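Local structure of ATP-dependent RNA helicase A (Homo sapiens, 3VYY) at residues 21-35 / 49-62. The protein probably unwinds RNA using ATP and, through its double-stranded RNA-binding domains, facilitates assembly of the RNA-induced silencing complex RISC. Numbering follows the deposited sequence.
Sequences YEIRAVGNKNRQKFM and GNSTNKKDAQSNAA. With nucleotides of chain C; nucleotides of chain D.
Lys54 lies over one face of the Phe34 ring, its CG 4.0 Å from the ring centroid and 8° off the normal, a CH-pi contact. A lysine suits this place because its aliphatic stem covers the aromatic face while its end reaches the RNA: the chain runs extended beyond CG, and NZ donates to O3' of C6 of chain D (3.0 Å) and forms a salt bridge with a further phosphate. The backbone N of Lys54, at the first turn of helix 54-71, donates to OP1 of C6 at 2.8 Å. The Phe34 ring also meets the RNA, with O2' of G5 of chain D in plane at its edge, 3.4 Å from CZ, and its CB packs against Ala57, small enough to let the helix sit close. With an alanine in place of Phe34, the stem of Lys54 would probably lose the surface it lies on, and G5 its aromatic neighbour.

Strand pairing fixes Phe34 in turn: it and Ser51 form an antiparallel hydrogen-bonded pair, with Phe34 N to Ser51 O at 2.9 Å and Ser51 N back to Phe34 O. Farther along the helix, the long chain of Gln58 lets its amide NE2 cover one face of Tyr21, offset toward the rim, the planes 65° apart; its CG touches Tyr21 CD2 at 3.4 Å, and Ile23 crosses it at about a right angle, bringing CD1 against OE1. The broad Tyr21 ring also reaches Lys5 and Leu8 of helix 4-14.

At the far end of the hairpin of strands 20-26 and 31-39, Asn30, in the type I beta turn Asn28-Arg31, approaches O2' of C8 of chain C. A helix packed on a three-stranded antiparallel sheet, with its N-terminus on an RNA phosphate, is characteristic of the alpha-beta-beta-beta-alpha double-stranded RNA-binding domain.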
# COMPACT_ATOMS: atom_id res chain seq x y z
N TYR A 21 5.42 -0.12 6.75
CA TYR A 21 5.70 -1.25 5.87
C TYR A 21 6.60 -2.23 6.57
O TYR A 21 7.47 -1.84 7.34
CB TYR A 21 6.39 -0.76 4.61
CG TYR A 21 5.48 0.06 3.75
CD1 TYR A 21 5.26 1.40 4.03
CD2 TYR A 21 4.81 -0.52 2.67
CE1 TYR A 21 4.41 2.15 3.26
CE2 TYR A 21 3.96 0.24 1.89
CZ TYR A 21 3.76 1.57 2.19
OH TYR A 21 2.93 2.34 1.42
N GLU A 22 6.39 -3.51 6.32
CA GLU A 22 7.30 -4.54 6.82
C GLU A 22 7.50 -5.59 5.73
O GLU A 22 6.56 -6.27 5.32
CB GLU A 22 6.79 -5.13 8.15
CG GLU A 22 7.36 -6.48 8.52
CD GLU A 22 7.66 -6.62 10.02
OE1 GLU A 22 6.88 -7.34 10.70
OE2 GLU A 22 8.67 -6.03 10.50
N ILE A 23 8.72 -5.67 5.23
CA ILE A 23 9.05 -6.52 4.11
C ILE A 23 9.83 -7.74 4.57
O ILE A 23 10.78 -7.63 5.34
CB ILE A 23 9.89 -5.78 3.06
CG1 ILE A 23 9.68 -4.28 3.19
CG2 ILE A 23 9.52 -6.23 1.67
CD1 ILE A 23 9.92 -3.49 1.91
N ARG A 24 9.42 -8.92 4.12
CA ARG A 24 10.27 -10.09 4.32
C ARG A 24 10.54 -10.88 3.05
O ARG A 24 9.66 -11.02 2.20
CB ARG A 24 9.80 -10.99 5.48
CG ARG A 24 8.40 -11.51 5.43
CD ARG A 24 8.15 -12.44 6.62
NE ARG A 24 6.74 -12.54 7.01
CZ ARG A 24 6.29 -13.29 8.02
NH1 ARG A 24 7.13 -14.01 8.77
NH2 ARG A 24 4.98 -13.32 8.29
N ALA A 25 11.77 -11.36 2.92
CA ALA A 25 12.20 -12.09 1.73
C ALA A 25 11.59 -13.48 1.68
O ALA A 25 11.40 -14.14 2.70
CB ALA A 25 13.72 -12.18 1.67
N VAL A 26 11.29 -13.93 0.47
CA VAL A 26 10.52 -15.14 0.30
C VAL A 26 10.87 -15.80 -1.05
O VAL A 26 11.35 -15.14 -1.98
CB VAL A 26 9.01 -14.80 0.49
CG1 VAL A 26 8.13 -15.18 -0.73
CG2 VAL A 26 8.50 -15.37 1.80
N GLY A 27 10.65 -17.11 -1.13
CA GLY A 27 10.80 -17.81 -2.40
C GLY A 27 12.22 -18.04 -2.90
O GLY A 27 13.18 -18.13 -2.11
N ASN A 28 12.34 -18.10 -4.22
CA ASN A 28 13.50 -18.66 -4.89
C ASN A 28 14.75 -17.81 -4.88
O ASN A 28 14.89 -16.90 -5.68
CB ASN A 28 13.14 -19.03 -6.33
CG ASN A 28 12.43 -20.36 -6.43
OD1 ASN A 28 12.80 -21.32 -5.75
ND2 ASN A 28 11.41 -20.43 -7.28
N LYS A 29 15.64 -18.14 -3.96
CA LYS A 29 16.96 -17.54 -3.87
C LYS A 29 17.46 -16.97 -5.21
O LYS A 29 17.95 -15.85 -5.26
CB LYS A 29 17.92 -18.60 -3.37
CG LYS A 29 17.59 -19.99 -3.95
CD LYS A 29 18.03 -21.10 -3.04
CE LYS A 29 17.23 -21.10 -1.74
NZ LYS A 29 17.59 -22.25 -0.85
N ASN A 30 17.29 -17.75 -6.28
CA ASN A 30 17.79 -17.41 -7.62
C ASN A 30 16.82 -16.64 -8.53
O ASN A 30 17.26 -16.02 -9.51
CB ASN A 30 18.24 -18.68 -8.35
CG ASN A 30 17.09 -19.56 -8.73
OD1 ASN A 30 16.26 -19.91 -7.89
ND2 ASN A 30 17.00 -19.92 -10.00
N ARG A 31 15.52 -16.72 -8.26
CA ARG A 31 14.53 -15.81 -8.86
C ARG A 31 13.53 -15.33 -7.80
O ARG A 31 12.36 -15.77 -7.75
CB ARG A 31 13.83 -16.45 -10.06
CG ARG A 31 14.35 -15.92 -11.40
CD ARG A 31 13.41 -16.24 -12.57
NE ARG A 31 13.48 -15.24 -13.64
CZ ARG A 31 12.57 -15.09 -14.61
NH1 ARG A 31 11.50 -15.88 -14.68
NH2 ARG A 31 12.73 -14.13 -15.53
N GLN A 32 13.98 -14.40 -6.96
CA GLN A 32 13.36 -14.22 -5.65
C GLN A 32 12.13 -13.31 -5.52
O GLN A 32 11.89 -12.44 -6.37
CB GLN A 32 14.39 -13.82 -4.63
CG GLN A 32 14.26 -14.65 -3.40
CD GLN A 32 14.67 -13.90 -2.20
OE1 GLN A 32 15.56 -13.04 -2.25
NE2 GLN A 32 14.03 -14.21 -1.08
N LYS A 33 11.39 -13.54 -4.43
CA LYS A 33 10.17 -12.82 -4.10
C LYS A 33 10.25 -12.16 -2.71
O LYS A 33 10.98 -12.62 -1.82
CB LYS A 33 8.95 -13.74 -4.16
CG LYS A 33 8.81 -14.53 -5.44
CD LYS A 33 8.33 -13.67 -6.59
CE LYS A 33 8.18 -14.48 -7.88
NZ LYS A 33 7.25 -15.66 -7.76
N PHE A 34 9.48 -11.07 -2.55
CA PHE A 34 9.34 -10.37 -1.28
C PHE A 34 7.88 -10.19 -0.92
O PHE A 34 7.03 -10.07 -1.81
CB PHE A 34 10.04 -9.02 -1.34
CG PHE A 34 11.51 -9.12 -1.53
CD1 PHE A 34 12.05 -9.12 -2.80
CD2 PHE A 34 12.36 -9.24 -0.44
CE1 PHE A 34 13.43 -9.24 -2.99
CE2 PHE A 34 13.73 -9.36 -0.61
CZ PHE A 34 14.27 -9.35 -1.89
N MET A 35 7.63 -10.17 0.38
CA MET A 35 6.31 -10.11 0.98
C MET A 35 6.19 -8.81 1.78
O MET A 35 7.06 -8.53 2.61
CB MET A 35 6.11 -11.32 1.89
CG MET A 35 5.27 -11.09 3.15
SD MET A 35 3.50 -11.13 2.80
CE MET A 35 3.27 -12.83 2.22
N GLY A 49 1.25 -7.40 -0.16
CA GLY A 49 1.85 -7.32 -1.48
C GLY A 49 3.03 -8.24 -1.70
O GLY A 49 3.87 -8.40 -0.83
N ASN A 50 3.09 -8.82 -2.89
CA ASN A 50 4.20 -9.67 -3.31
C ASN A 50 4.88 -9.07 -4.52
O ASN A 50 4.23 -8.41 -5.34
CB ASN A 50 3.68 -11.05 -3.71
CG ASN A 50 2.75 -11.64 -2.68
OD1 ASN A 50 3.15 -11.86 -1.54
ND2 ASN A 50 1.49 -11.86 -3.06
N SER A 51 6.18 -9.30 -4.66
CA SER A 51 6.80 -9.04 -5.96
C SER A 51 8.19 -9.60 -6.11
O SER A 51 8.61 -10.41 -5.29
CB SER A 51 6.83 -7.56 -6.28
OG SER A 51 6.75 -7.41 -7.69
N THR A 52 8.87 -9.18 -7.17
CA THR A 52 10.22 -9.59 -7.44
C THR A 52 11.15 -8.73 -6.62
O THR A 52 12.06 -9.24 -5.96
CB THR A 52 10.60 -9.39 -8.89
OG1 THR A 52 9.52 -9.80 -9.73
CG2 THR A 52 11.88 -10.20 -9.23
N ASN A 53 10.93 -7.42 -6.68
CA ASN A 53 11.72 -6.49 -5.91
C ASN A 53 10.90 -5.96 -4.76
O ASN A 53 9.73 -6.27 -4.65
CB ASN A 53 12.18 -5.37 -6.81
CG ASN A 53 11.04 -4.60 -7.39
OD1 ASN A 53 10.59 -4.89 -8.49
ND2 ASN A 53 10.55 -3.63 -6.65
N LYS A 54 11.52 -5.15 -3.91
CA LYS A 54 10.89 -4.64 -2.69
C LYS A 54 9.96 -3.48 -2.96
O LYS A 54 8.88 -3.41 -2.40
CB LYS A 54 11.96 -4.19 -1.69
CG LYS A 54 12.85 -5.30 -1.15
CD LYS A 54 13.81 -4.75 -0.12
CE LYS A 54 14.15 -5.79 0.93
NZ LYS A 54 15.31 -5.27 1.70
N LYS A 55 10.39 -2.54 -3.80
CA LYS A 55 9.56 -1.39 -4.13
C LYS A 55 8.17 -1.87 -4.51
O LYS A 55 7.16 -1.41 -3.96
CB LYS A 55 10.18 -0.57 -5.26
CG LYS A 55 11.45 0.13 -4.83
CD LYS A 55 11.82 1.35 -5.67
CE LYS A 55 13.06 2.01 -5.04
NZ LYS A 55 13.87 2.86 -5.99
N ASP A 56 8.13 -2.82 -5.44
CA ASP A 56 6.87 -3.30 -5.96
C ASP A 56 6.10 -4.10 -4.92
O ASP A 56 4.87 -4.06 -4.92
CB ASP A 56 7.10 -4.10 -7.24
CG ASP A 56 7.76 -3.27 -8.32
OD1 ASP A 56 7.96 -2.05 -8.07
OD2 ASP A 56 8.08 -3.81 -9.41
N ALA A 57 6.79 -4.82 -4.03
CA ALA A 57 6.09 -5.45 -2.93
C ALA A 57 5.38 -4.36 -2.11
O ALA A 57 4.24 -4.53 -1.66
CB ALA A 57 7.03 -6.27 -2.09
N GLN A 58 6.04 -3.21 -1.97
CA GLN A 58 5.46 -2.10 -1.25
C GLN A 58 4.30 -1.47 -2.00
O GLN A 58 3.20 -1.33 -1.43
CB GLN A 58 6.50 -1.06 -0.94
CG GLN A 58 7.21 -1.29 0.35
CD GLN A 58 8.41 -0.41 0.50
OE1 GLN A 58 9.47 -0.72 -0.03
NE2 GLN A 58 8.26 0.71 1.20
N SER A 59 4.52 -1.08 -3.25
CA SER A 59 3.43 -0.54 -4.06
C SER A 59 2.19 -1.40 -3.97
O SER A 59 1.09 -0.90 -3.80
CB SER A 59 3.84 -0.42 -5.52
OG SER A 59 5.03 0.32 -5.64
N ASN A 60 2.36 -2.71 -4.06
CA ASN A 60 1.25 -3.63 -4.06
C ASN A 60 0.49 -3.60 -2.73
O ASN A 60 -0.74 -3.56 -2.71
CB ASN A 60 1.72 -5.04 -4.41
CG ASN A 60 2.28 -5.15 -5.84
OD1 ASN A 60 2.27 -4.20 -6.61
ND2 ASN A 60 2.79 -6.32 -6.17
N ALA A 61 1.23 -3.60 -1.63
CA ALA A 61 0.62 -3.48 -0.30
C ALA A 61 -0.14 -2.16 -0.13
O ALA A 61 -1.23 -2.15 0.44
CB ALA A 61 1.69 -3.62 0.79
N ALA A 62 0.45 -1.07 -0.61
CA ALA A 62 -0.19 0.24 -0.54
C ALA A 62 -1.49 0.22 -1.34
O ALA A 62 -2.55 0.63 -0.82
CB ALA A 62 0.73 1.33 -1.01
P C C 8 25.61 -17.95 -2.48
OP1 C C 8 25.42 -19.16 -1.64
OP2 C C 8 26.87 -17.64 -3.22
O5' C C 8 24.33 -17.96 -3.42
C5' C C 8 23.18 -18.61 -2.92
C4' C C 8 22.08 -18.56 -3.98
O4' C C 8 21.80 -17.19 -4.39
C3' C C 8 22.46 -19.20 -5.29
O3' C C 8 22.40 -20.59 -5.17
C2' C C 8 21.36 -18.62 -6.15
O2' C C 8 20.11 -19.05 -5.70
C1' C C 8 21.48 -17.17 -5.76
N1 C C 8 22.48 -16.35 -6.50
C2 C C 8 22.11 -15.79 -7.75
O2 C C 8 20.97 -16.01 -8.23
N3 C C 8 23.01 -15.02 -8.43
C4 C C 8 24.22 -14.80 -7.91
N4 C C 8 25.06 -14.03 -8.61
C5 C C 8 24.61 -15.35 -6.64
C6 C C 8 23.71 -16.11 -5.98
P C D 6 15.58 -5.68 -4.96
OP1 C D 6 14.32 -5.26 -4.27
OP2 C D 6 16.12 -4.92 -6.11
O5' C D 6 16.71 -5.85 -3.82
C5' C D 6 16.40 -6.79 -2.76
C4' C D 6 17.48 -6.93 -1.71
O4' C D 6 18.52 -7.80 -2.22
C3' C D 6 18.22 -5.65 -1.38
O3' C D 6 17.50 -4.94 -0.39
C2' C D 6 19.57 -6.22 -0.92
O2' C D 6 19.55 -6.89 0.32
C1' C D 6 19.80 -7.25 -1.99
N1 C D 6 20.41 -6.69 -3.22
C2 C D 6 21.79 -6.50 -3.22
O2 C D 6 22.39 -6.81 -2.19
N3 C D 6 22.41 -5.99 -4.33
C4 C D 6 21.66 -5.67 -5.40
N4 C D 6 22.28 -5.18 -6.47
C5 C D 6 20.25 -5.87 -5.43
C6 C D 6 19.67 -6.38 -4.33
P G D 5 14.79 -7.95 -10.81
OP1 G D 5 13.50 -7.36 -11.20
OP2 G D 5 16.04 -7.16 -10.87
O5' G D 5 14.56 -8.43 -9.30
C5' G D 5 15.45 -7.88 -8.39
C4' G D 5 15.63 -8.76 -7.20
O4' G D 5 16.55 -9.83 -7.52
C3' G D 5 16.34 -7.93 -6.15
O3' G D 5 15.36 -7.22 -5.36
C2' G D 5 17.18 -8.99 -5.42
O2' G D 5 16.41 -9.77 -4.55
C1' G D 5 17.64 -9.85 -6.59
N9 G D 5 18.87 -9.30 -7.19
C8 G D 5 18.99 -8.72 -8.43
N7 G D 5 20.19 -8.29 -8.68
C5 G D 5 20.90 -8.60 -7.53
C6 G D 5 22.25 -8.39 -7.22
O6 G D 5 23.11 -7.86 -7.93
N1 G D 5 22.60 -8.84 -5.96
C2 G D 5 21.76 -9.46 -5.08
N2 G D 5 22.31 -9.84 -3.90
N3 G D 5 20.47 -9.68 -5.36
C4 G D 5 20.11 -9.22 -6.60